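Local coordinates for protein bacteriocin (Pseudomonas syringae pv. tomato, PDB 4FZL) that degrades lipid II, the peptidoglycan precursor, as a colicin M-like bacteriocin that carries a calcium ion and probably acts as a phosphatase, at residues Val41-Phe46 and Gly104-Gly109; Phe98-His103 and Ala110-Pro115; Met2-Ala7 and Glu78-Tyr83. All coordinates share one frame; numbering follows the deposited sequence.

Contact 1 of 3, residues Val41-Phe46 and Gly104-Gly109; sequences VALKTF and GMFGLG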
ATOM      1  N   VAL A  41     -11.471  -7.552 -14.445  1.00 18.73           N
ATOM      2  CA  VAL A  41     -12.409  -7.916 -13.349  1.00 19.87           C
ATOM      3  C   VAL A  41     -11.607  -8.494 -12.110  1.00 16.79           C
ATOM      4  O   VAL A  41     -11.904  -8.130 -10.953  1.00 19.37           O
ATOM      5  CB  VAL A  41     -13.497  -8.927 -13.785  1.00 20.62           C
ATOM      6  CG1 VAL A  41     -14.328  -9.453 -12.583  1.00 19.19           C
ATOM      7  CG2 VAL A  41     -14.395  -8.255 -14.815  1.00 20.87           C
ATOM      8  N   ALA A  42     -10.582  -9.325 -12.358  1.00 18.99           N
ATOM      9  CA  ALA A  42      -9.687  -9.763 -11.287  1.00 20.71           C
ATOM     10  C   ALA A  42      -9.069  -8.564 -10.557  1.00 18.21           C
ATOM     11  O   ALA A  42      -9.115  -8.470  -9.334  1.00 20.47           O
ATOM     12  CB  ALA A  42      -8.626 -10.793 -11.774  1.00 20.30           C
ATOM     13  N   LEU A  43      -8.529  -7.595 -11.314  1.00 19.28           N
ATOM     14  CA  LEU A  43      -7.823  -6.495 -10.701  1.00 21.75           C
ATOM     15  C   LEU A  43      -8.776  -5.665  -9.821  1.00 18.67           C
ATOM     16  O   LEU A  43      -8.448  -5.273  -8.695  1.00 20.75           O
ATOM     17  CB  LEU A  43      -7.176  -5.642 -11.796  1.00 22.63           C
ATOM     18  CG  LEU A  43      -6.360  -4.469 -11.264  1.00 23.65           C
ATOM     19  CD1 LEU A  43      -5.253  -4.871 -10.294  1.00 23.60           C
ATOM     20  CD2 LEU A  43      -5.727  -3.713 -12.439  1.00 26.56           C
ATOM     21  N   LYS A  44      -9.984  -5.393 -10.345  1.00 19.56           N
ATOM     22  CA  LYS A  44     -10.972  -4.723  -9.555  1.00 20.12           C
ATOM     23  C   LYS A  44     -11.454  -5.473  -8.301  1.00 21.71           C
ATOM     24  O   LYS A  44     -11.743  -4.876  -7.268  1.00 21.90           O
ATOM     25  CB  LYS A  44     -12.134  -4.233 -10.451  1.00 19.45           C
ATOM     26  CG  LYS A  44     -11.817  -3.077 -11.382  1.00 22.01           C
ATOM     27  CD  LYS A  44     -12.990  -2.456 -12.150  1.00 30.86           C
ATOM     28  CE  LYS A  44     -13.329  -3.260 -13.333  1.00 26.99           C
ATOM     29  NZ  LYS A  44     -14.485  -2.586 -14.047  1.00 26.09           N
ATOM     30  N   THR A  45     -11.492  -6.798  -8.414  1.00 20.13           N
ATOM     31  CA  THR A  45     -11.838  -7.632  -7.278  1.00 20.31           C
ATOM     32  C   THR A  45     -10.717  -7.526  -6.225  1.00 18.69           C
ATOM     33  O   THR A  45     -11.019  -7.496  -5.020  1.00 21.22           O
ATOM     34  CB  THR A  45     -12.095  -9.092  -7.710  1.00 21.07           C
ATOM     35  OG1 THR A  45     -13.159  -9.096  -8.660  1.00 21.65           O
ATOM     36  CG2 THR A  45     -12.361 -10.087  -6.483  1.00 21.36           C
ATOM     37  N   PHE A  46      -9.435  -7.569  -6.687  1.00 18.93           N
ATOM     38  CA  PHE A  46      -8.347  -7.410  -5.726  1.00 17.64           C
ATOM     39  C   PHE A  46      -8.516  -6.081  -4.959  1.00 18.22           C
ATOM     40  O   PHE A  46      -8.249  -6.022  -3.739  1.00 22.29           O
ATOM     41  CB  PHE A  46      -6.965  -7.419  -6.375  1.00 17.86           C
ATOM     42  CG  PHE A  46      -6.603  -8.631  -7.180  1.00 19.50           C
ATOM     43  CD1 PHE A  46      -7.203  -9.878  -7.002  1.00 22.20           C
ATOM     44  CD2 PHE A  46      -5.652  -8.512  -8.154  1.00 21.25           C
ATOM     45  CE1 PHE A  46      -6.878 -10.919  -7.803  1.00 24.34           C
ATOM     46  CE2 PHE A  46      -5.253  -9.600  -8.926  1.00 23.64           C
ATOM     47  CZ  PHE A  46      -5.899 -10.812  -8.744  1.00 21.95           C
ATOM     48  N   GLY A 104      -4.729   3.701  -9.973  1.00 21.63           N
ATOM     49  CA  GLY A 104      -4.130   4.601 -11.008  1.00 25.18           C
ATOM     50  C   GLY A 104      -4.892   4.515 -12.355  1.00 24.43           C
ATOM     51  O   GLY A 104      -4.855   5.425 -13.169  1.00 29.90           O
ATOM     52  N   MET A 105      -5.568   3.396 -12.582  0.50 26.59           N
ATOM     53  CA  MET A 105      -6.295   3.197 -13.836  0.50 28.36           C
ATOM     54  C   MET A 105      -7.813   3.392 -13.738  0.50 27.59           C
ATOM     55  O   MET A 105      -8.480   3.569 -14.759  0.50 30.46           O
ATOM     56  CB  MET A 105      -6.019   1.800 -14.380  0.50 37.33           C
ATOM     57  CG  MET A 105      -4.632   1.625 -14.989  0.50 41.66           C
ATOM     58  SD  MET A 105      -4.343  -0.149 -14.994  0.50 49.27           S
ATOM     59  CE  MET A 105      -6.067  -0.561 -14.760  0.50 26.07           C
ATOM     60  N   PHE A 106      -8.357   3.318 -12.527  1.00 27.04           N
ATOM     61  CA  PHE A 106      -9.806   3.443 -12.335  1.00 35.39           C
ATOM     62  C   PHE A 106     -10.223   4.532 -11.379  1.00 29.33           C
ATOM     63  O   PHE A 106     -11.391   4.922 -11.405  1.00 33.34           O
ATOM     64  CB  PHE A 106     -10.416   2.133 -11.831  1.00 32.52           C
ATOM     65  CG  PHE A 106     -10.130   0.937 -12.705  1.00 29.07           C
ATOM     66  CD1 PHE A 106     -10.464   0.994 -14.049  1.00 45.40           C
ATOM     67  CD2 PHE A 106      -9.451  -0.127 -12.240  1.00 30.53           C
ATOM     68  CE1 PHE A 106     -10.176  -0.050 -14.905  1.00 57.27           C
ATOM     69  CE2 PHE A 106      -9.175  -1.193 -13.066  1.00 28.65           C
ATOM     70  CZ  PHE A 106      -9.508  -1.153 -14.396  1.00 45.71           C
ATOM     71  N   GLY A 107      -9.284   5.072 -10.586  1.00 28.95           N
ATOM     72  CA  GLY A 107      -9.611   6.003  -9.521  1.00 29.41           C
ATOM     73  C   GLY A 107      -9.741   7.487  -9.862  1.00 30.12           C
ATOM     74  O   GLY A 107      -9.993   8.271  -8.944  1.00 30.95           O
ATOM     75  N   LEU A 108      -9.587   7.873 -11.145  1.00 28.41           N
ATOM     76  CA  LEU A 108      -9.817   9.270 -11.599  1.00 34.61           C
ATOM     77  C   LEU A 108      -8.928  10.309 -10.899  1.00 34.55           C
ATOM     78  O   LEU A 108      -9.311  11.432 -10.724  1.00 35.45           O
ATOM     79  CB  LEU A 108     -11.279   9.625 -11.376  1.00 36.80           C
ATOM     80  CG  LEU A 108     -12.287   8.727 -12.085  1.00 40.59           C
ATOM     81  CD1 LEU A 108     -13.696   9.222 -11.758  1.00 42.24           C
ATOM     82  CD2 LEU A 108     -12.050   8.712 -13.598  1.00 48.09           C
ATOM     83  N   GLY A 109      -7.760   9.900 -10.405  1.00 29.61           N
ATOM     84  CA  GLY A 109      -6.867  10.855  -9.753  1.00 35.91           C
ATOM     85  C   GLY A 109      -7.285  11.182  -8.321  1.00 27.72           C
ATOM     86  O   GLY A 109      -6.684  12.034  -7.684  1.00 30.97           O
TER
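Lys44 lays the aliphatic part of its side chain across one face of the Phe106 ring, and this is the tight part of the contact. The nearest approach is made by Lys44 CG, 3.7 Å from Phe106 CE2, while the next carbon, Lys44 CD, stands almost over the ring centre, 4.2 Å from the centroid and only 12° off the ring normal, in a CH-pi contact. The two side chains cross at about a right angle. A bend at chi3 (-81°) turns the end of the lysine chain away from its extended course, and the ammonium finishes farther from the ring: Lys44 NZ lies 5.3 Å from the Phe106 centroid, at most a weak cation-pi attraction. Its firm partners are the backbone oxygens of Glu78 and Ile81, whose two hydrogen bonds hold the lysine chain over the ring. In the fold, this is where helix 37-54 packs against the C-terminal end of helix 96-106, within the helical part of the colicin M-like protein; just beyond, Leu108 adopts positive phi as the chain leaves the helix. Looser packing is found beside the ring. Leu43 points toward the other segment and uses one branch, CD2, which approaches Phe106 CE2 obliquely at 4.3 Å. The same branch comes to 3.9 Å from Met105 CE, a doubtful contact because Met105 was modelled in two conformers and the distance describes just one. Leu43 itself is buried, also touching Phe98 and Ala102, whereas Met105 and Phe106 remain partly exposed.

Contact 2 of 3, residues Phe98-His103 and Ala110-Pro115; sequences FHALAH and APLTFP
His103 NE2 donates to Ala110 O over 2.8 Å, with a nearly straight N-H...O angle of 165°. The oxygen sits at the ring edge, close to the imidazole plane, so the N-H is well aimed; seen from the acceptor, however, the donor stands above the carbonyl plane, 35° out of it. The other ring nitrogen, His103 ND1, is hydrogen-bonded to Tyr83 OH. With a partner at each nitrogen, the ring's rotation is fixed.

Leu112 then covers one face of that ring. Its CB lies 4.3 Å from the His103 centroid and 14° off the normal, a CH-pi contact displaced toward the rim, while its CD2 reaches His103 CG at 4.0 Å. The two side chains run antiparallel alongside one another. The same Leu112 CD2 continues along the helix to Ala100 CB, 4.4 Å away, and the other branch, CD1, comes obliquely to His99 NE2, also at 4.4 Å. That second imidazole is tied elsewhere by hydrogen bonds, through ND1 to Asp50 and through NE2 to His88. Leu112 is thus wedged among three helix residues spaced over about one turn, with His88 and Tyr224 also packing against it.

Behind the leucine, the backbone of 112-113 pairs in parallel with strand 224-227, and the side chain of Ala100 is about 11 Å from the bound calcium ion. The contact closes a helix-turn-strand connection: the short loop after helix 96-106 brings strand 112-113 back against the helix, joining it to the mixed sheet of this colicin M-like fold.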
ATOM      1  N   PHE A  98      -1.818  -4.153  -5.644  1.00 22.69           N
ATOM      2  CA  PHE A  98      -2.797  -4.267  -6.724  1.00 22.25           C
ATOM      3  C   PHE A  98      -3.891  -3.230  -6.598  1.00 20.90           C
ATOM      4  O   PHE A  98      -4.456  -2.733  -7.579  1.00 21.66           O
ATOM      5  CB  PHE A  98      -3.411  -5.651  -6.761  1.00 21.37           C
ATOM      6  CG  PHE A  98      -2.429  -6.715  -7.164  1.00 26.86           C
ATOM      7  CD1 PHE A  98      -2.116  -6.936  -8.483  1.00 30.79           C
ATOM      8  CD2 PHE A  98      -1.791  -7.472  -6.194  1.00 33.03           C
ATOM      9  CE1 PHE A  98      -1.190  -7.955  -8.835  1.00 30.07           C
ATOM     10  CE2 PHE A  98      -0.863  -8.471  -6.537  1.00 42.04           C
ATOM     11  CZ  PHE A  98      -0.546  -8.681  -7.869  1.00 33.79           C
ATOM     12  N   HIS A  99      -4.264  -2.943  -5.364  1.00 19.87           N
ATOM     13  CA  HIS A  99      -5.276  -1.904  -5.117  1.00 20.50           C
ATOM     14  C   HIS A  99      -4.739  -0.550  -5.599  1.00 21.07           C
ATOM     15  O   HIS A  99      -5.449   0.191  -6.268  1.00 22.43           O
ATOM     16  CB  HIS A  99      -5.646  -1.919  -3.569  1.00 21.98           C
ATOM     17  CG  HIS A  99      -6.786  -1.032  -3.206  1.00 23.15           C
ATOM     18  ND1 HIS A  99      -7.318  -1.026  -1.965  1.00 23.43           N
ATOM     19  CD2 HIS A  99      -7.582  -0.203  -3.971  1.00 21.24           C
ATOM     20  CE1 HIS A  99      -8.368  -0.202  -1.904  1.00 21.25           C
ATOM     21  NE2 HIS A  99      -8.562   0.299  -3.127  1.00 19.96           N
ATOM     22  N   ALA A 100      -3.494  -0.235  -5.278  1.00 20.88           N
ATOM     23  CA  ALA A 100      -2.868   1.001  -5.733  1.00 20.62           C
ATOM     24  C   ALA A 100      -2.779   1.003  -7.260  1.00 19.51           C
ATOM     25  O   ALA A 100      -2.901   2.096  -7.914  1.00 21.54           O
ATOM     26  CB  ALA A 100      -1.519   1.211  -5.059  1.00 22.20           C
ATOM     27  N   LEU A 101      -2.430  -0.150  -7.830  1.00 25.22           N
ATOM     28  CA  LEU A 101      -2.333  -0.242  -9.297  1.00 23.31           C
ATOM     29  C   LEU A 101      -3.724   0.059  -9.966  1.00 21.82           C
ATOM     30  O   LEU A 101      -3.894   0.856 -10.903  1.00 28.50           O
ATOM     31  CB  LEU A 101      -1.842  -1.638  -9.732  1.00 23.86           C
ATOM     32  CG  LEU A 101      -1.829  -1.940 -11.230  1.00 24.88           C
ATOM     33  CD1 LEU A 101      -0.699  -1.097 -11.775  1.00 31.87           C
ATOM     34  CD2 LEU A 101      -1.506  -3.423 -11.346  1.00 25.35           C
ATOM     35  N   ALA A 102      -4.717  -0.654  -9.443  1.00 23.81           N
ATOM     36  CA  ALA A 102      -6.123  -0.435  -9.839  1.00 23.27           C
ATOM     37  C   ALA A 102      -6.519   1.066  -9.742  1.00 24.68           C
ATOM     38  O   ALA A 102      -7.170   1.589 -10.647  1.00 26.97           O
ATOM     39  CB  ALA A 102      -7.093  -1.319  -9.019  1.00 23.27           C
ATOM     40  N   HIS A 103      -6.107   1.733  -8.668  1.00 23.29           N
ATOM     41  CA  HIS A 103      -6.524   3.057  -8.410  1.00 24.22           C
ATOM     42  C   HIS A 103      -5.942   3.976  -9.486  1.00 23.36           C
ATOM     43  O   HIS A 103      -6.559   4.940  -9.874  1.00 24.15           O
ATOM     44  CB  HIS A 103      -6.087   3.516  -7.020  1.00 22.71           C
ATOM     45  CG  HIS A 103      -6.790   4.742  -6.583  1.00 24.49           C
ATOM     46  ND1 HIS A 103      -8.054   4.708  -6.075  1.00 26.22           N
ATOM     47  CD2 HIS A 103      -6.403   6.096  -6.617  1.00 26.09           C
ATOM     48  CE1 HIS A 103      -8.430   5.969  -5.835  1.00 25.55           C
ATOM     49  NE2 HIS A 103      -7.396   6.797  -6.124  1.00 26.30           N
ATOM     50  N   ALA A 110      -8.299  10.530  -7.790  1.00 31.63           N
ATOM     51  CA  ALA A 110      -8.748  10.813  -6.406  1.00 33.54           C
ATOM     52  C   ALA A 110      -7.643  10.451  -5.431  1.00 29.05           C
ATOM     53  O   ALA A 110      -6.935   9.472  -5.651  1.00 27.48           O
ATOM     54  CB  ALA A 110     -10.011  10.010  -6.062  1.00 37.08           C
ATOM     55  N   PRO A 111      -7.458  11.223  -4.351  1.00 27.59           N
ATOM     56  CA  PRO A 111      -6.522  10.725  -3.328  1.00 25.82           C
ATOM     57  C   PRO A 111      -6.946   9.375  -2.727  1.00 23.56           C
ATOM     58  O   PRO A 111      -8.149   9.071  -2.712  1.00 34.68           O
ATOM     59  CB  PRO A 111      -6.583  11.795  -2.233  1.00 32.35           C
ATOM     60  CG  PRO A 111      -7.311  12.956  -2.806  1.00 41.04           C
ATOM     61  CD  PRO A 111      -8.130  12.459  -3.951  1.00 33.13           C
ATOM     62  N   LEU A 112      -5.996   8.568  -2.191  1.00 29.45           N
ATOM     63  CA  LEU A 112      -6.227   7.243  -1.586  1.00 31.15           C
ATOM     64  C   LEU A 112      -5.593   7.429  -0.183  1.00 28.92           C
ATOM     65  O   LEU A 112      -4.648   8.249   0.017  1.00 30.82           O
ATOM     66  CB  LEU A 112      -5.454   6.178  -2.498  1.00 30.68           C
ATOM     67  CG  LEU A 112      -5.072   4.772  -2.268  1.00 39.06           C
ATOM     68  CD1 LEU A 112      -6.353   4.004  -2.132  1.00 39.82           C
ATOM     69  CD2 LEU A 112      -4.356   4.132  -3.433  1.00 36.30           C
ATOM     70  N   THR A 113      -6.085   6.681   0.792  1.00 23.94           N
ATOM     71  CA  THR A 113      -5.550   6.677   2.157  1.00 23.17           C
ATOM     72  C   THR A 113      -4.815   5.418   2.451  1.00 21.60           C
ATOM     73  O   THR A 113      -5.327   4.346   2.139  1.00 23.18           O
ATOM     74  CB  THR A 113      -6.654   6.925   3.178  1.00 23.97           C
ATOM     75  OG1 THR A 113      -7.272   8.178   2.864  1.00 28.54           O
ATOM     76  CG2 THR A 113      -6.114   6.889   4.603  1.00 29.69           C
ATOM     77  N   PHE A 114      -3.612   5.519   3.013  1.00 21.91           N
ATOM     78  CA  PHE A 114      -2.810   4.406   3.454  1.00 20.91           C
ATOM     79  C   PHE A 114      -2.513   4.651   4.932  1.00 23.85           C
ATOM     80  O   PHE A 114      -1.575   5.303   5.252  1.00 20.60           O
ATOM     81  CB  PHE A 114      -1.503   4.260   2.668  1.00 26.29           C
ATOM     82  CG  PHE A 114      -0.859   2.888   2.742  1.00 21.12           C
ATOM     83  CD1 PHE A 114      -1.208   1.921   3.642  1.00 20.19           C
ATOM     84  CD2 PHE A 114       0.156   2.573   1.902  1.00 19.39           C
ATOM     85  CE1 PHE A 114      -0.615   0.691   3.658  1.00 19.61           C
ATOM     86  CE2 PHE A 114       0.813   1.371   1.944  1.00 20.04           C
ATOM     87  CZ  PHE A 114       0.416   0.418   2.843  1.00 20.38           C
ATOM     88  N   PRO A 115      -3.414   4.219   5.822  1.00 21.13           N
ATOM     89  CA  PRO A 115      -3.204   4.551   7.252  1.00 22.35           C
ATOM     90  C   PRO A 115      -1.783   4.181   7.721  1.00 19.92           C
ATOM     91  O   PRO A 115      -1.306   3.073   7.397  1.00 21.35           O
ATOM     92  CB  PRO A 115      -4.287   3.748   7.968  1.00 25.65           C
ATOM     93  CG  PRO A 115      -5.361   3.627   6.881  1.00 25.49           C
ATOM     94  CD  PRO A 115      -4.636   3.423   5.597  1.00 24.88           C
TER

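Contact 3 of 3, residues Met2-Ala7 and Glu78-Tyr83; sequences MQNPVA and ENIIKY
Apolar contact between Val6 and Ile80 carries most of this small interface. A single atom does the touching on the isoleucine side: Ile80 CD1 lies 4.0 Å from Val6 CG1, and it stands equally close to Val6 CB. The two side chains meet at a slant. Ile80 places CG1 between its backbone N and carbonyl carbon, chi1 59°, and from there an extended chi2 carries the terminal methyl out to the valine. Val6 is buried, and Val41 and Gln38 of helix 37-54 pack on it too; Ile80 also rests on Ile70 and Gln75.

A looser mixed contact lies alongside, where the same methyl, Ile80 CD1, comes to 4.5 Å from Asn4 ND2. This amide nitrogen is not left to the hydrocarbon, since it is hydrogen-bonded to Ser73 O and, weakly, to Ile70 O.

The hydrogen bonding of the local segment runs through the other end of the amide. Ala7 N donates to Asn4 OD1 over 3.0 Å with an angle of 167° at the hydrogen, the donor tilted 31° from the carbonyl plane. The side chain of Asn4 therefore ties the first turn of the helix to the Ile70-Ser73 backbone. This is a classic asparagine N-cap at the start of helix 5-12, with the loop between helices 59-70 and 96-106 packed against that first turn.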
ATOM      1  N   MET A   2     -22.076 -20.428 -10.272  1.00 43.45           N
ATOM      2  CA  MET A   2     -22.246 -18.979 -10.576  1.00 35.23           C
ATOM      3  C   MET A   2     -23.089 -18.725 -11.851  1.00 29.82           C
ATOM      4  O   MET A   2     -23.270 -19.700 -12.677  1.00 39.27           O
ATOM      5  CB  MET A   2     -20.905 -18.305 -10.771  1.00 33.38           C
ATOM      6  CG  MET A   2     -19.951 -18.453  -9.611  1.00 38.58           C
ATOM      7  SD  MET A   2     -20.512 -17.504  -8.198  1.00 38.13           S
ATOM      8  CE  MET A   2     -21.083 -18.766  -7.111  1.00 39.07           C
ATOM      9  N   GLN A   3     -23.629 -17.503 -11.971  1.00 31.87           N
ATOM     10  CA  GLN A   3     -24.519 -17.156 -13.084  1.00 33.11           C
ATOM     11  C   GLN A   3     -23.729 -16.733 -14.285  1.00 31.47           C
ATOM     12  O   GLN A   3     -24.319 -16.465 -15.361  1.00 36.01           O
ATOM     13  CB  GLN A   3     -25.606 -16.118 -12.648  1.00 30.98           C
ATOM     14  CG  GLN A   3     -26.563 -16.734 -11.609  1.00 39.30           C
ATOM     15  CD  GLN A   3     -27.554 -17.700 -12.223  1.00 40.79           C
ATOM     16  OE1 GLN A   3     -27.560 -18.888 -11.914  1.00 68.14           O
ATOM     17  NE2 GLN A   3     -28.384 -17.181 -13.141  1.00 63.41           N
ATOM     18  N   ASN A   4     -22.391 -16.705 -14.094  1.00 37.48           N
ATOM     19  CA  ASN A   4     -21.528 -16.421 -15.186  1.00 32.22           C
ATOM     20  C   ASN A   4     -20.095 -16.996 -14.999  1.00 26.50           C
ATOM     21  O   ASN A   4     -19.645 -17.342 -13.883  1.00 31.82           O
ATOM     22  CB  ASN A   4     -21.528 -14.894 -15.466  1.00 31.22           C
ATOM     23  CG  ASN A   4     -20.703 -14.158 -14.515  1.00 31.61           C
ATOM     24  OD1 ASN A   4     -19.501 -14.300 -14.553  1.00 27.11           O
ATOM     25  ND2 ASN A   4     -21.306 -13.293 -13.741  1.00 28.06           N
ATOM     26  N   PRO A   5     -19.383 -17.090 -16.127  1.00 25.62           N
ATOM     27  CA  PRO A   5     -18.106 -17.756 -16.204  1.00 27.98           C
ATOM     28  C   PRO A   5     -16.989 -16.917 -15.683  1.00 21.77           C
ATOM     29  O   PRO A   5     -15.986 -17.555 -15.333  1.00 27.93           O
ATOM     30  CB  PRO A   5     -17.928 -18.035 -17.715  1.00 26.98           C
ATOM     31  CG  PRO A   5     -18.810 -17.024 -18.368  1.00 28.61           C
ATOM     32  CD  PRO A   5     -19.981 -16.927 -17.452  1.00 25.65           C
ATOM     33  N   VAL A   6     -17.131 -15.586 -15.635  1.00 21.00           N
ATOM     34  CA  VAL A   6     -16.118 -14.738 -15.029  1.00 22.30           C
ATOM     35  C   VAL A   6     -16.042 -15.006 -13.549  1.00 20.29           C
ATOM     36  O   VAL A   6     -14.902 -15.225 -13.011  1.00 24.08           O
ATOM     37  CB  VAL A   6     -16.336 -13.232 -15.316  1.00 26.88           C
ATOM     38  CG1 VAL A   6     -15.309 -12.292 -14.632  1.00 22.84           C
ATOM     39  CG2 VAL A   6     -16.360 -12.965 -16.848  1.00 27.76           C
ATOM     40  N   ALA A   7     -17.195 -15.050 -12.873  1.00 24.53           N
ATOM     41  CA  ALA A   7     -17.188 -15.358 -11.442  1.00 24.51           C
ATOM     42  C   ALA A   7     -16.637 -16.787 -11.183  1.00 20.84           C
ATOM     43  O   ALA A   7     -15.936 -17.047 -10.162  1.00 23.87           O
ATOM     44  CB  ALA A   7     -18.590 -15.215 -10.825  1.00 25.40           C
ATOM     45  N   GLU A  78     -16.758  -6.086 -18.518  1.00 23.03           N
ATOM     46  CA  GLU A  78     -15.780  -5.576 -17.518  1.00 24.19           C
ATOM     47  C   GLU A  78     -16.353  -4.719 -16.385  1.00 24.72           C
ATOM     48  O   GLU A  78     -15.678  -4.515 -15.372  1.00 28.50           O
ATOM     49  CB  GLU A  78     -14.608  -4.820 -18.174  1.00 27.64           C
ATOM     50  CG  GLU A  78     -15.083  -3.575 -18.873  1.00 36.91           C
ATOM     51  CD  GLU A  78     -14.032  -3.007 -19.850  1.00 47.80           C
ATOM     52  OE1 GLU A  78     -14.091  -3.251 -21.086  1.00 77.31           O
ATOM     53  OE2 GLU A  78     -13.115  -2.361 -19.352  1.00 52.63           O
ATOM     54  N   ASN A  79     -17.600  -4.253 -16.551  1.00 23.93           N
ATOM     55  CA  ASN A  79     -18.315  -3.460 -15.565  1.00 22.68           C
ATOM     56  C   ASN A  79     -19.218  -4.248 -14.624  1.00 21.92           C
ATOM     57  O   ASN A  79     -19.947  -3.642 -13.856  1.00 27.45           O
ATOM     58  CB  ASN A  79     -19.095  -2.332 -16.274  1.00 28.14           C
ATOM     59  CG  ASN A  79     -18.188  -1.441 -17.004  1.00 38.18           C
ATOM     60  OD1 ASN A  79     -18.408  -1.084 -18.162  1.00 52.04           O
ATOM     61  ND2 ASN A  79     -17.102  -1.128 -16.365  1.00 32.33           N
ATOM     62  N   ILE A  80     -19.070  -5.570 -14.598  1.00 23.87           N
ATOM     63  CA  ILE A  80     -19.822  -6.350 -13.629  1.00 22.67           C
ATOM     64  C   ILE A  80     -19.332  -6.183 -12.201  1.00 23.58           C
ATOM     65  O   ILE A  80     -19.992  -6.605 -11.268  1.00 23.53           O
ATOM     66  CB  ILE A  80     -19.892  -7.857 -13.976  1.00 20.94           C
ATOM     67  CG1 ILE A  80     -18.490  -8.504 -14.078  1.00 22.97           C
ATOM     68  CG2 ILE A  80     -20.687  -8.041 -15.276  1.00 26.12           C
ATOM     69  CD1 ILE A  80     -18.483  -9.931 -14.577  1.00 25.08           C
ATOM     70  N   ILE A  81     -18.182  -5.547 -12.062  1.00 21.80           N
ATOM     71  CA  ILE A  81     -17.747  -4.996 -10.821  1.00 21.08           C
ATOM     72  C   ILE A  81     -17.261  -3.598 -11.189  1.00 20.82           C
ATOM     73  O   ILE A  81     -16.497  -3.409 -12.169  1.00 24.30           O
ATOM     74  CB  ILE A  81     -16.673  -5.792 -10.121  1.00 20.78           C
ATOM     75  CG1 ILE A  81     -16.157  -5.077  -8.855  1.00 24.47           C
ATOM     76  CG2 ILE A  81     -15.491  -6.097 -11.103  1.00 22.86           C
ATOM     77  CD1 ILE A  81     -15.328  -5.961  -7.974  1.00 21.67           C
ATOM     78  N   LYS A  82     -17.727  -2.597 -10.429  1.00 27.11           N
ATOM     79  CA  LYS A  82     -17.343  -1.175 -10.604  1.00 27.96           C
ATOM     80  C   LYS A  82     -16.363  -0.748  -9.542  1.00 30.06           C
ATOM     81  O   LYS A  82     -16.481  -1.129  -8.432  1.00 35.42           O
ATOM     82  CB  LYS A  82     -18.582  -0.295 -10.644  1.00 36.04           C
ATOM     83  CG  LYS A  82     -19.358  -0.512 -11.956  1.00 45.83           C
ATOM     84  CD  LYS A  82     -20.695   0.199 -11.990  1.00 63.03           C
ATOM     85  CE  LYS A  82     -21.348   0.010 -13.357  1.00 74.18           C
ATOM     86  NZ  LYS A  82     -22.840   0.083 -13.315  1.00 85.97           N
ATOM     87  N   TYR A  83     -15.393   0.059  -9.948  1.00 25.54           N
ATOM     88  CA  TYR A  83     -14.428   0.638  -9.030  1.00 25.10           C
ATOM     89  C   TYR A  83     -15.166   1.770  -8.343  1.00 27.15           C
ATOM     90  O   TYR A  83     -15.458   2.778  -8.972  1.00 44.80           O
ATOM     91  CB  TYR A  83     -13.180   1.075  -9.788  1.00 24.83           C
ATOM     92  CG  TYR A  83     -12.034   1.410  -8.841  1.00 27.19           C
ATOM     93  CD1 TYR A  83     -11.255   0.388  -8.322  1.00 27.30           C
ATOM     94  CD2 TYR A  83     -11.789   2.689  -8.438  1.00 28.56           C
ATOM     95  CE1 TYR A  83     -10.213   0.643  -7.449  1.00 28.32           C
ATOM     96  CE2 TYR A  83     -10.720   2.972  -7.558  1.00 26.28           C
ATOM     97  CZ  TYR A  83      -9.962   1.933  -7.069  1.00 23.73           C
ATOM     98  OH  TYR A  83      -8.958   2.180  -6.140  1.00 28.54           O
TER

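Contacts 1 and 2 are neighbours, their centres about 9 Å apart, and both draw on helix 96-106, against which helix 37-54 of contact 1 packs. Contact 3 is peripheral, its centre about 14 Å from that of contact 1 and about 22 Å from that of contact 2. The loop carrying Tyr83 nevertheless reaches both, and helix 5-12 also touches helix 37-54. Along the chain contact 3 closes before contact 2 opens, whereas contact 1 interleaves with each. The three thus run from the N-terminal helix 5-12, through helices 37-54 and 96-106, to strand 112-113, with contact 2 alone reaching the sheet and lying nearest the calcium ion.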